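Local coordinates for CmeC (Campylobacter jejuni, PDB 4MT4), which probably forms the trimeric outer membrane channel of a multidrug efflux system, giving exported compounds a way out of the cell, at residues P5-P10 / K281-N286; P273-S278 / V356-T361. All blocks are in the same frame, centred on the assembly; numbering follows the deposited sequence.

Interaction 1 (P5-P10 / K281-N286); sequences PNLNIP and KLTQQN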
# COMPACT_ATOMS: atom_id res chain seq x y z
N PRO B 5 5.16 31.02 -10.29
CA PRO B 5 6.07 31.65 -9.32
C PRO B 5 7.49 31.12 -9.45
O PRO B 5 7.68 30.03 -9.99
CB PRO B 5 5.45 31.28 -7.97
CG PRO B 5 4.77 29.97 -8.23
CD PRO B 5 4.24 30.07 -9.64
N ASN B 6 8.46 31.88 -8.97
CA ASN B 6 9.85 31.42 -8.94
C ASN B 6 10.00 30.22 -8.01
O ASN B 6 9.56 30.26 -6.86
CB ASN B 6 10.79 32.54 -8.51
CG ASN B 6 10.89 33.65 -9.54
OD1 ASN B 6 10.61 33.44 -10.71
ND2 ASN B 6 11.29 34.84 -9.09
N LEU B 7 10.62 29.16 -8.51
CA LEU B 7 10.83 27.96 -7.71
C LEU B 7 12.09 28.10 -6.87
O LEU B 7 13.20 28.14 -7.41
CB LEU B 7 10.91 26.72 -8.60
CG LEU B 7 10.92 25.38 -7.86
CD1 LEU B 7 9.66 25.22 -7.03
CD2 LEU B 7 11.06 24.24 -8.85
N ASN B 8 11.92 28.17 -5.56
CA ASN B 8 13.04 28.38 -4.65
C ASN B 8 13.30 27.17 -3.75
O ASN B 8 12.79 27.08 -2.64
CB ASN B 8 12.79 29.61 -3.78
CG ASN B 8 12.66 30.88 -4.60
OD1 ASN B 8 11.67 31.60 -4.51
ND2 ASN B 8 13.67 31.15 -5.42
N ILE B 9 14.11 26.24 -4.25
CA ILE B 9 14.51 25.08 -3.47
C ILE B 9 15.71 25.43 -2.60
O ILE B 9 16.78 25.75 -3.12
CB ILE B 9 14.86 23.88 -4.36
CG1 ILE B 9 13.67 23.52 -5.26
CG2 ILE B 9 15.26 22.68 -3.50
CD1 ILE B 9 13.98 23.65 -6.73
N PRO B 10 15.54 25.38 -1.27
CA PRO B 10 16.64 25.66 -0.34
C PRO B 10 17.76 24.64 -0.48
O PRO B 10 17.50 23.47 -0.76
CB PRO B 10 15.97 25.57 1.03
CG PRO B 10 14.79 24.69 0.81
CD PRO B 10 14.30 25.01 -0.57
N LYS B 281 8.76 16.53 -9.86
CA LYS B 281 7.35 16.53 -9.49
C LYS B 281 7.00 17.81 -8.74
O LYS B 281 5.84 18.23 -8.71
CB LYS B 281 7.01 15.30 -8.65
CG LYS B 281 7.04 14.01 -9.44
CD LYS B 281 6.74 12.81 -8.57
CE LYS B 281 6.85 11.51 -9.36
NZ LYS B 281 6.53 10.32 -8.54
N LEU B 282 8.01 18.44 -8.14
CA LEU B 282 7.81 19.70 -7.44
C LEU B 282 7.69 20.86 -8.41
O LEU B 282 6.82 21.72 -8.25
CB LEU B 282 8.96 19.95 -6.46
CG LEU B 282 9.00 21.31 -5.77
CD1 LEU B 282 7.71 21.58 -5.00
CD2 LEU B 282 10.21 21.41 -4.84
N THR B 283 8.55 20.89 -9.43
CA THR B 283 8.48 21.93 -10.46
C THR B 283 7.21 21.78 -11.28
O THR B 283 6.68 22.75 -11.80
CB THR B 283 9.69 21.90 -11.42
OG1 THR B 283 9.33 21.17 -12.60
CG2 THR B 283 10.88 21.24 -10.76
N GLN B 284 6.75 20.54 -11.39
CA GLN B 284 5.52 20.25 -12.12
C GLN B 284 4.33 20.94 -11.45
O GLN B 284 3.53 21.59 -12.12
CB GLN B 284 5.28 18.74 -12.19
CG GLN B 284 3.95 18.36 -12.80
CD GLN B 284 3.75 16.85 -12.86
OE1 GLN B 284 4.24 16.11 -12.01
NE2 GLN B 284 3.02 16.40 -13.88
N GLN B 285 4.23 20.78 -10.14
CA GLN B 285 3.17 21.41 -9.36
C GLN B 285 3.32 22.92 -9.34
O GLN B 285 2.33 23.66 -9.28
CB GLN B 285 3.15 20.86 -7.94
CG GLN B 285 2.83 19.37 -7.85
CD GLN B 285 1.46 19.04 -8.41
OE1 GLN B 285 0.49 19.75 -8.16
NE2 GLN B 285 1.38 17.97 -9.19
N ASN B 286 4.56 23.39 -9.40
CA ASN B 286 4.85 24.82 -9.41
C ASN B 286 4.33 25.47 -10.69
O ASN B 286 3.83 26.60 -10.66
CB ASN B 286 6.35 25.06 -9.26
CG ASN B 286 6.70 26.54 -9.20
OD1 ASN B 286 6.44 27.21 -8.20
ND2 ASN B 286 7.29 27.05 -10.28
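Pro5, Leu7 and Ile9 of the N-terminal segment 5-10 lie against helix 273-293, meeting Leu282, Thr283 and Asn286 of the segment 281-286. The arrangement belongs to the outer membrane factor fold, in which an extended N-terminal stretch runs along the outside of the helical barrel. Because the segment is extended, alternate residues face the same way: Leu7 and Ile9 point their side chains at the helix, while Asn6 and Asn8, polar and exposed, make no contact with 281-286.

The apolar part of the contact centres on Leu7, whose two methyls divide the work. CD1 lies 4.2 Å from CG of Leu282 and also rests against the amide carbon of Asn286, whereas CD2 packs on the methyl of Thr283, with 3.6 Å from Leu7 CD2 to Thr283 CG2. A branched leucine suits this place because it can fill two neighbouring positions on the helix surface at once. One step on, Ile9 and Leu282 run past each other in opposite directions, Ile9 CG1 lying 4.1 Å from Leu282 CD2. Thr283 turns its methyl to this contact, while its OG1 is hydrogen-bonded to OG of Ser139 on helix 129-195, so a residue with both kinds of group fits between the loop and the neighbouring helix.

The polar part belongs to Asn286, a buried amide used at both ends. Its OD1 takes a hydrogen bond from Lys351 of helix 339-405, and its ND2 gives one to the backbone of the loop. With CG anti to the backbone N, chi1 -178° carries the amide out from the helix to where it meets Pro5. Pro5 O receives ND2 of Asn286 at 3.0 Å and 165°, almost within the plane of that amide, while CG of the Pro5 ring sits 3.2 Å from Asn286 OD1.

Interaction 2 (P273-S278 / V356-T361); sequences PDIGSS and VNYQNT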
# COMPACT_ATOMS: atom_id res chain seq x y z
N PRO B 273 18.21 8.84 -8.17
CA PRO B 273 17.07 8.99 -9.08
C PRO B 273 15.79 9.45 -8.38
O PRO B 273 15.02 10.22 -8.95
CB PRO B 273 16.89 7.59 -9.67
CG PRO B 273 18.22 6.94 -9.51
CD PRO B 273 18.78 7.48 -8.23
N ASP B 274 15.58 8.98 -7.15
CA ASP B 274 14.36 9.30 -6.41
C ASP B 274 14.33 10.77 -5.99
O ASP B 274 13.26 11.37 -5.89
CB ASP B 274 14.21 8.39 -5.19
CG ASP B 274 15.36 8.52 -4.22
OD1 ASP B 274 16.48 8.86 -4.65
OD2 ASP B 274 15.15 8.27 -3.02
N ILE B 275 15.51 11.34 -5.75
CA ILE B 275 15.61 12.75 -5.40
C ILE B 275 15.31 13.61 -6.62
O ILE B 275 14.61 14.63 -6.52
CB ILE B 275 17.00 13.11 -4.84
CG1 ILE B 275 17.27 12.34 -3.54
CG2 ILE B 275 17.12 14.60 -4.61
CD1 ILE B 275 18.58 12.70 -2.87
N GLY B 276 15.83 13.20 -7.77
CA GLY B 276 15.58 13.90 -9.02
C GLY B 276 14.12 13.83 -9.42
O GLY B 276 13.53 14.82 -9.86
N SER B 277 13.52 12.65 -9.26
CA SER B 277 12.11 12.45 -9.54
C SER B 277 11.25 13.34 -8.65
O SER B 277 10.30 13.97 -9.11
CB SER B 277 11.72 10.99 -9.35
OG SER B 277 10.31 10.83 -9.33
N SER B 278 11.58 13.37 -7.37
CA SER B 278 10.84 14.16 -6.40
C SER B 278 10.99 15.65 -6.71
O SER B 278 10.07 16.44 -6.48
CB SER B 278 11.32 13.86 -4.98
OG SER B 278 10.43 14.37 -4.02
N VAL B 356 6.85 18.94 0.50
CA VAL B 356 6.97 18.09 1.68
C VAL B 356 7.42 16.69 1.28
O VAL B 356 8.21 16.05 1.98
CB VAL B 356 5.64 18.02 2.47
CG1 VAL B 356 5.74 17.03 3.61
CG2 VAL B 356 5.27 19.40 2.99
N ASN B 357 6.91 16.21 0.15
CA ASN B 357 7.34 14.94 -0.41
C ASN B 357 8.83 14.97 -0.75
O ASN B 357 9.53 13.97 -0.58
CB ASN B 357 6.53 14.58 -1.65
CG ASN B 357 5.11 14.15 -1.32
OD1 ASN B 357 4.81 13.81 -0.18
ND2 ASN B 357 4.24 14.16 -2.32
N TYR B 358 9.30 16.12 -1.22
CA TYR B 358 10.71 16.29 -1.55
C TYR B 358 11.58 16.23 -0.30
O TYR B 358 12.60 15.55 -0.28
CB TYR B 358 10.93 17.62 -2.27
CG TYR B 358 12.39 17.93 -2.54
CD1 TYR B 358 13.03 17.42 -3.66
CD2 TYR B 358 13.12 18.74 -1.68
CE1 TYR B 358 14.37 17.69 -3.91
CE2 TYR B 358 14.45 19.02 -1.92
CZ TYR B 358 15.07 18.50 -3.03
OH TYR B 358 16.39 18.78 -3.27
N GLN B 359 11.16 16.97 0.73
CA GLN B 359 11.86 16.99 2.01
C GLN B 359 11.98 15.57 2.58
O GLN B 359 13.05 15.16 3.01
CB GLN B 359 11.13 17.89 3.00
CG GLN B 359 10.99 19.34 2.56
CD GLN B 359 12.16 20.21 2.98
OE1 GLN B 359 13.30 19.96 2.60
NE2 GLN B 359 11.88 21.24 3.78
N ASN B 360 10.87 14.84 2.55
CA ASN B 360 10.81 13.49 3.09
C ASN B 360 11.71 12.52 2.32
O ASN B 360 12.29 11.61 2.90
CB ASN B 360 9.37 12.98 3.10
CG ASN B 360 9.19 11.75 3.96
OD1 ASN B 360 9.04 11.84 5.18
ND2 ASN B 360 9.20 10.58 3.33
N THR B 361 11.81 12.73 1.01
CA THR B 361 12.68 11.92 0.16
C THR B 361 14.14 12.21 0.51
O THR B 361 14.98 11.31 0.50
CB THR B 361 12.44 12.20 -1.34
OG1 THR B 361 11.07 11.97 -1.65
CG2 THR B 361 13.31 11.28 -2.19
O HOH W 1 14.19 8.62 -0.39
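Ser278 and Thr361 face each other where helices 273-293 and 339-405 run side by side. The Ser278 hydroxyl is pressed close to the opposing backbone, its OG 3.1 Å from CA of Tyr358, and the same OG lies 3.4 Å from OG1 of Thr361. A side chain as small as serine suits this place, where the two backbones come so near that the CA atoms of Ser278 and Tyr358 are 5.3 Å apart. Beside it, Ile275 and Tyr358 cross at a slant, Ile275 CG2 lying 4.2 Å from Tyr358 CE1, while the carbonyl oxygen of Ile275 sits at the ring's edge, near its plane. Thr361 turns its methyl to Asp274, with CG2 3.6 Å from OD2 of the carboxylate.

The two segments are antiparallel, at 168°, with their axes 9.4 Å apart, as befits neighbouring helices in the α-barrel of an outer membrane factor. That barrel is built by three subunits, and Val356, Asn357, Gln359 and Asn360 pack on Asn58 and Leu62 of the second subunit.

Further polar groups hold the contacting side chains in place. Thr361 OG1 donates to Asn357 O at 2.7 Å, one turn back in its own helix, and that carbonyl also accepts the Thr361 backbone N from the opposite face of its plane. The chi1 of -56° sets OG1 beside the backbone N for this bond and leaves CG2 against Asp274. A water donates to both helices, reaching OD2 of Asp274 and the carbonyl oxygen of Thr361. Arg272, just ahead of the helix, forms a salt bridge with the same OD2 and would be expected to stabilise the negative charge on the carboxylate.

Helix 273-293 is common to both contacts: interaction 2 uses its first turns and interaction 1 the turns that follow. Both are partly buried, but they differ in place. Interaction 1 lays an irregular loop on the outside of the helices within one subunit, whereas interaction 2 joins two barrel helices and lies beside a second subunit. Their chemistry differs accordingly: methyl packing and a direct side-chain-to-backbone hydrogen bond hold the loop, while close helix packing around small hydroxyl residues and a bridging water join the helices. The two also touch, Ile9 CG2 lying 4.1 Å from Tyr358 CE2, which brings the loop against helix 339-405 as well.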